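Local coordinates for protein Cfl (Pectobacterium brasiliense, PDB 7A9J) that probably activates coronafacic acid and related carboxylic acids with ATP by adenylation, as a ligase used for amide synthesis, at residues Glu441-Gln446 with Ala485-Asp490; Leu479-Ile484 with Ser499-Ile504. The protein carries 1 engineered substitution. All blocks are in the same frame, centred on the assembly; numbering follows the deposited sequence.

Contact 1: residues Glu441-Gln446 with Ala485-Asp490; sequences ENTLIQ and ASYLSD
The ring of Tyr487 meets helix 437-445 at its hydroxyl end, with Thr443 O lying at the ring edge and in the ring plane. OH of Tyr487 donates to O of Thr443 at 2.8 Å. The C=O...donor angle is 146° and the hydroxyl is tilted from the carbonyl plane. The same oxygen takes the backbone N of Gln446, which arrives from the opposite face of that plane, so two donors grip it. CB of Gln446 packs 3.3 Å from the Tyr487 OH, while its NE2 donates a hydrogen bond back to Asn442 O, close to the amide plane, which helps fix the amide. Tyr487 spans the gap because its CG stands anti to the backbone N (chi1 169°); His447 meets its ring edge-to-face.

Beside the hydroxyl-carbonyl bond the contact is apolar. CG2 of Thr443 touches CD2 of Leu488 at 3.7 Å and lies 3.8 Å from CE2 of Tyr487. CD2 of Leu444 reaches the same Leu488 methyl at 4.0 Å. The axes of segments 441-445 and 485-490 come no closer than 10.7 Å, their directions 120° apart, so side chains bridge the gap, one bonding to a backbone carbonyl: a helix-helix packing within the C-terminal domain of an AMP-binding enzyme.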
loop_
_atom_site.group_PDB
_atom_site.type_symbol
_atom_site.label_atom_id
_atom_site.label_comp_id
_atom_site.label_asym_id
_atom_site.label_seq_id
_atom_site.Cartn_x
_atom_site.Cartn_y
_atom_site.Cartn_z
ATOM N N GLU A 441 -22.011 -10.493 -4.079
ATOM C CA GLU A 441 -21.061 -11.372 -3.391
ATOM C C GLU A 441 -21.117 -11.168 -1.891
ATOM O O GLU A 441 -21.101 -12.139 -1.121
ATOM C CB GLU A 441 -19.633 -11.108 -3.899
ATOM C CG GLU A 441 -19.372 -11.566 -5.339
ATOM C CD GLU A 441 -18.220 -10.822 -6.014
ATOM O OE1 GLU A 441 -17.365 -10.178 -5.312
ATOM O OE2 GLU A 441 -18.121 -10.930 -7.242
ATOM N N ASN A 442 -21.199 -9.909 -1.449
ATOM C CA ASN A 442 -21.226 -9.659 -0.014
ATOM C C ASN A 442 -22.446 -10.290 0.636
ATOM O O ASN A 442 -22.355 -10.834 1.734
ATOM C CB ASN A 442 -21.181 -8.162 0.285
ATOM C CG ASN A 442 -21.236 -7.878 1.781
ATOM O OD1 ASN A 442 -20.292 -8.180 2.528
ATOM N ND2 ASN A 442 -22.354 -7.318 2.233
ATOM N N THR A 443 -23.588 -10.266 -0.046
ATOM C CA THR A 443 -24.784 -10.905 0.486
ATOM C C THR A 443 -24.620 -12.419 0.539
ATOM O O THR A 443 -24.958 -13.057 1.539
ATOM C CB THR A 443 -25.987 -10.523 -0.382
ATOM O OG1 THR A 443 -26.182 -9.109 -0.290
ATOM C CG2 THR A 443 -27.247 -11.256 0.107
ATOM N N LEU A 444 -24.116 -13.006 -0.550
ATOM C CA LEU A 444 -24.017 -14.460 -0.659
ATOM C C LEU A 444 -23.161 -15.043 0.447
ATOM O O LEU A 444 -23.555 -16.006 1.118
ATOM C CB LEU A 444 -23.436 -14.836 -2.026
ATOM C CG LEU A 444 -24.398 -14.687 -3.201
ATOM C CD1 LEU A 444 -23.632 -14.785 -4.498
ATOM C CD2 LEU A 444 -25.520 -15.730 -3.138
ATOM N N ILE A 445 -21.984 -14.462 0.665
ATOM C CA ILE A 445 -21.060 -15.039 1.629
ATOM C C ILE A 445 -21.583 -14.989 3.083
ATOM O O ILE A 445 -21.096 -15.742 3.939
ATOM C CB ILE A 445 -19.688 -14.347 1.467
ATOM C CG1 ILE A 445 -18.581 -15.191 2.106
ATOM C CG2 ILE A 445 -19.708 -12.975 2.123
ATOM C CD1 ILE A 445 -17.226 -14.518 2.092
ATOM N N GLN A 446 -22.585 -14.154 3.394
ATOM C CA GLN A 446 -23.150 -14.170 4.740
ATOM C C GLN A 446 -23.830 -15.493 5.054
ATOM O O GLN A 446 -23.960 -15.854 6.235
ATOM C CB GLN A 446 -24.158 -13.029 4.930
ATOM C CG GLN A 446 -23.600 -11.649 4.668
ATOM C CD GLN A 446 -22.232 -11.474 5.287
ATOM O OE1 GLN A 446 -22.025 -11.796 6.463
ATOM N NE2 GLN A 446 -21.273 -11.023 4.480
ATOM N N ALA A 485 -31.594 -19.040 -3.704
ATOM C CA ALA A 485 -32.583 -18.172 -4.325
ATOM C C ALA A 485 -33.565 -17.636 -3.281
ATOM O O ALA A 485 -33.855 -16.434 -3.251
ATOM C CB ALA A 485 -33.301 -18.918 -5.457
ATOM N N SER A 486 -34.049 -18.495 -2.382
ATOM C CA SER A 486 -34.960 -17.996 -1.358
ATOM C C SER A 486 -34.255 -17.010 -0.430
ATOM O O SER A 486 -34.819 -15.966 -0.084
ATOM C CB SER A 486 -35.572 -19.160 -0.570
ATOM O OG SER A 486 -34.595 -19.833 0.197
ATOM N N TYR A 487 -33.011 -17.303 -0.050
ATOM C CA TYR A 487 -32.238 -16.382 0.785
ATOM C C TYR A 487 -32.078 -15.015 0.118
ATOM O O TYR A 487 -32.177 -13.975 0.786
ATOM C CB TYR A 487 -30.873 -17.009 1.101
ATOM C CG TYR A 487 -29.858 -16.084 1.734
ATOM C CD1 TYR A 487 -29.885 -15.801 3.094
ATOM C CD2 TYR A 487 -28.859 -15.507 0.968
ATOM C CE1 TYR A 487 -28.930 -14.947 3.669
ATOM C CE2 TYR A 487 -27.917 -14.667 1.521
ATOM C CZ TYR A 487 -27.949 -14.386 2.862
ATOM O OH TYR A 487 -26.990 -13.540 3.376
ATOM N N LEU A 488 -31.835 -14.992 -1.200
ATOM C CA LEU A 488 -31.690 -13.715 -1.893
ATOM C C LEU A 488 -33.022 -12.967 -2.007
ATOM O O LEU A 488 -33.036 -11.733 -1.979
ATOM C CB LEU A 488 -31.069 -13.934 -3.273
ATOM C CG LEU A 488 -29.608 -14.388 -3.282
ATOM C CD1 LEU A 488 -29.127 -14.539 -4.703
ATOM C CD2 LEU A 488 -28.729 -13.392 -2.591
ATOM N N SER A 489 -34.143 -13.683 -2.141
ATOM C CA SER A 489 -35.453 -13.028 -2.157
ATOM C C SER A 489 -35.666 -12.156 -0.924
ATOM O O SER A 489 -36.271 -11.080 -1.007
ATOM C CB SER A 489 -36.547 -14.083 -2.238
ATOM O OG SER A 489 -36.123 -15.136 -3.090
ATOM N N ASP A 490 -35.185 -12.607 0.232
ATOM C CA ASP A 490 -35.349 -11.850 1.462
ATOM C C ASP A 490 -34.330 -10.728 1.615
ATOM O O ASP A 490 -34.526 -9.855 2.466
ATOM C CB ASP A 490 -35.254 -12.787 2.673
ATOM C CG ASP A 490 -36.149 -14.029 2.539
ATOM O OD1 ASP A 490 -37.253 -13.943 1.947
ATOM O OD2 ASP A 490 -35.740 -15.102 3.038
#

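Contact 2: residues Leu479-Ile484 with Ser499-Ile504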
loop_
_atom_site.group_PDB
_atom_site.type_symbol
_atom_site.label_atom_id
_atom_site.label_comp_id
_atom_site.label_asym_id
_atom_site.label_seq_id
_atom_site.Cartn_x
_atom_site.Cartn_y
_atom_site.Cartn_z
ATOM N N LEU A 479 -25.240 -27.993 0.000
ATOM C CA LEU A 479 -25.953 -26.751 -0.249
ATOM C C LEU A 479 -26.709 -26.866 -1.561
ATOM O O LEU A 479 -26.118 -27.204 -2.591
ATOM C CB LEU A 479 -24.983 -25.572 -0.299
ATOM C CG LEU A 479 -25.606 -24.235 -0.681
ATOM C CD1 LEU A 479 -26.827 -23.923 0.186
ATOM C CD2 LEU A 479 -24.543 -23.147 -0.567
ATOM N N LYS A 480 -28.006 -26.575 -1.513
ATOM C CA LYS A 480 -28.880 -26.628 -2.675
ATOM C C LYS A 480 -29.215 -25.216 -3.122
ATOM O O LYS A 480 -29.467 -24.339 -2.292
ATOM C CB LYS A 480 -30.174 -27.398 -2.372
ATOM C CG LYS A 480 -30.010 -28.914 -2.352
ATOM C CD LYS A 480 -31.196 -29.599 -1.675
ATOM C CE LYS A 480 -32.452 -29.544 -2.530
ATOM N NZ LYS A 480 -33.540 -30.360 -1.920
ATOM N N ALA A 481 -29.232 -25.015 -4.443
ATOM C CA ALA A 481 -29.449 -23.688 -5.015
ATOM C C ALA A 481 -30.740 -23.054 -4.524
ATOM O O ALA A 481 -30.811 -21.829 -4.356
ATOM C CB ALA A 481 -29.466 -23.788 -6.537
ATOM N N GLU A 482 -31.772 -23.867 -4.300
ATOM C CA GLU A 482 -33.057 -23.334 -3.874
ATOM C C GLU A 482 -32.924 -22.581 -2.561
ATOM O O GLU A 482 -33.616 -21.577 -2.341
ATOM C CB GLU A 482 -34.066 -24.482 -3.767
ATOM C CG GLU A 482 -34.295 -25.272 -5.088
ATOM C CD GLU A 482 -33.197 -26.296 -5.449
ATOM O OE1 GLU A 482 -33.540 -27.370 -5.991
ATOM O OE2 GLU A 482 -31.997 -26.035 -5.218
ATOM N N THR A 483 -32.025 -23.042 -1.685
ATOM C CA THR A 483 -31.728 -22.307 -0.459
ATOM C C THR A 483 -31.266 -20.896 -0.779
ATOM O O THR A 483 -31.683 -19.925 -0.129
ATOM C CB THR A 483 -30.648 -23.036 0.346
ATOM O OG1 THR A 483 -31.083 -24.370 0.643
ATOM C CG2 THR A 483 -30.335 -22.288 1.653
ATOM N N ILE A 484 -30.410 -20.772 -1.794
ATOM C CA ILE A 484 -29.796 -19.490 -2.117
ATOM C C ILE A 484 -30.825 -18.550 -2.725
ATOM O O ILE A 484 -30.949 -17.390 -2.314
ATOM C CB ILE A 484 -28.597 -19.710 -3.052
ATOM C CG1 ILE A 484 -27.647 -20.731 -2.429
ATOM C CG2 ILE A 484 -27.849 -18.397 -3.328
ATOM C CD1 ILE A 484 -26.411 -20.978 -3.263
ATOM N N SER A 499 -29.062 -15.404 -12.301
ATOM C CA SER A 499 -29.875 -16.330 -13.077
ATOM C C SER A 499 -29.414 -17.778 -12.967
ATOM O O SER A 499 -30.156 -18.687 -13.370
ATOM C CB SER A 499 -29.846 -15.903 -14.539
ATOM O OG SER A 499 -30.583 -14.712 -14.725
ATOM N N GLU A 500 -28.235 -18.026 -12.415
ATOM C CA GLU A 500 -27.622 -19.339 -12.469
ATOM C C GLU A 500 -26.556 -19.442 -11.394
ATOM O O GLU A 500 -25.892 -18.460 -11.079
ATOM C CB GLU A 500 -27.006 -19.548 -13.832
ATOM C CG GLU A 500 -26.351 -20.853 -14.058
ATOM C CD GLU A 500 -25.989 -20.973 -15.525
ATOM O OE1 GLU A 500 -26.908 -20.930 -16.372
ATOM O OE2 GLU A 500 -24.792 -21.038 -15.831
ATOM N N TYR A 501 -26.406 -20.641 -10.849
ATOM C CA TYR A 501 -25.451 -20.942 -9.789
ATOM C C TYR A 501 -24.495 -22.021 -10.288
ATOM O O TYR A 501 -24.938 -23.053 -10.809
ATOM C CB TYR A 501 -26.220 -21.408 -8.530
ATOM C CG TYR A 501 -27.088 -20.318 -7.976
ATOM C CD1 TYR A 501 -26.506 -19.207 -7.389
ATOM C CD2 TYR A 501 -28.472 -20.367 -8.050
ATOM C CE1 TYR A 501 -27.250 -18.185 -6.877
ATOM C CE2 TYR A 501 -29.253 -19.325 -7.514
ATOM C CZ TYR A 501 -28.610 -18.231 -6.939
ATOM O OH TYR A 501 -29.288 -17.156 -6.415
ATOM N N ILE A 502 -23.193 -21.772 -10.162
ATOM C CA ILE A 502 -22.173 -22.758 -10.487
ATOM C C ILE A 502 -21.483 -23.137 -9.186
ATOM O O ILE A 502 -20.771 -22.322 -8.592
ATOM C CB ILE A 502 -21.174 -22.228 -11.522
ATOM C CG1 ILE A 502 -21.905 -21.873 -12.828
ATOM C CG2 ILE A 502 -20.109 -23.295 -11.840
ATOM C CD1 ILE A 502 -21.018 -21.274 -13.915
ATOM N N PHE A 503 -21.708 -24.357 -8.717
ATOM C CA PHE A 503 -21.089 -24.814 -7.481
ATOM C C PHE A 503 -19.730 -25.402 -7.818
ATOM O O PHE A 503 -19.635 -26.329 -8.632
ATOM C CB PHE A 503 -21.952 -25.854 -6.758
ATOM C CG PHE A 503 -23.261 -25.318 -6.276
ATOM C CD1 PHE A 503 -24.338 -25.199 -7.148
ATOM C CD2 PHE A 503 -23.421 -24.919 -4.963
ATOM C CE1 PHE A 503 -25.550 -24.692 -6.714
ATOM C CE2 PHE A 503 -24.633 -24.423 -4.519
ATOM C CZ PHE A 503 -25.701 -24.310 -5.398
ATOM N N ILE A 504 -18.689 -24.882 -7.179
ATOM C CA ILE A 504 -17.330 -25.375 -7.343
ATOM C C ILE A 504 -16.646 -25.245 -5.988
ATOM O O ILE A 504 -16.803 -24.226 -5.308
ATOM C CB ILE A 504 -16.588 -24.602 -8.456
ATOM C CG1 ILE A 504 -15.312 -25.327 -8.864
ATOM C CG2 ILE A 504 -16.277 -23.185 -8.036
ATOM C CD1 ILE A 504 -14.614 -24.689 -10.042
#
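Ile484 and Tyr501 make the aliphatic-on-aromatic part of this contact. CB of Ile484 stands 4.1 Å above one face of the Tyr501 ring, displaced from the ring centre, and the two side chains run antiparallel alongside each other. The branch methyl does the closest touching: CG2 of Ile484 lies 3.6 Å from CE1 of Tyr501 and about as near to its OH. It is placed there by a chi1 of -54°, which sets CG2 anti to the backbone N and turns CG1 to the side of that N, from where CD1 reaches CZ of Phe503 at 4.0 Å. One isoleucine thus serves both rings, each with a different branch.

Ala481 is likewise shared. Its CB sits 3.9 Å from CD2 of Tyr501 and 4.0 Å from CZ of Phe503, at the residue pair whose CA atoms are nearest across the contact (CA of Ala481 to CA of Tyr501, 6.8 Å). Leu479 closes the other end, its CG 4.0 Å from CE2 of Phe503 and its side chain crossing that of Phe503 at about a right angle.

Backbone atoms form the second kind of packing. The CA of Ala481 is at the edge of the Phe503 ring, in its plane, and N of Ala481 lies 3.7 Å from CZ of Phe503. No hydrogen bond joins the segments.

Tyr501 and Phe503 alternate with Glu500 and Ile502, whose side chains serve the other side of the strand, where Glu500 forms a salt bridge with Arg466 and Ile502 touches Tyr524. Phe535 of strand 533-536 also packs on Ala481. Segment 479-484 thus lies on the strand through alternate residues, as expected in the beta-alpha-beta unit of strand 464-473, helix 481-491 and strand 500-503.

Both contacts use helix 481-491, but different portions of it: contact 2 sets residues 479-484 on strand 500-503, whereas contact 1 joins later residues to helix 437-445. Contact 2 is the buried one, four of its six touching residues being buried, and it is held by apolar packing without a hydrogen bond. Contact 1 is partly buried and mixes a hydroxyl-carbonyl bond with methyl packing of a threonine and two leucines. Their centres are 11 Å apart, and they touch at Leu444 CD2 with Ile484 CG2 (3.5 Å) and at Leu488 CD1 with Tyr501 OH (3.1 Å). Helix 481-491 therefore connects the sheet to the neighbouring helix in the C-terminal domain.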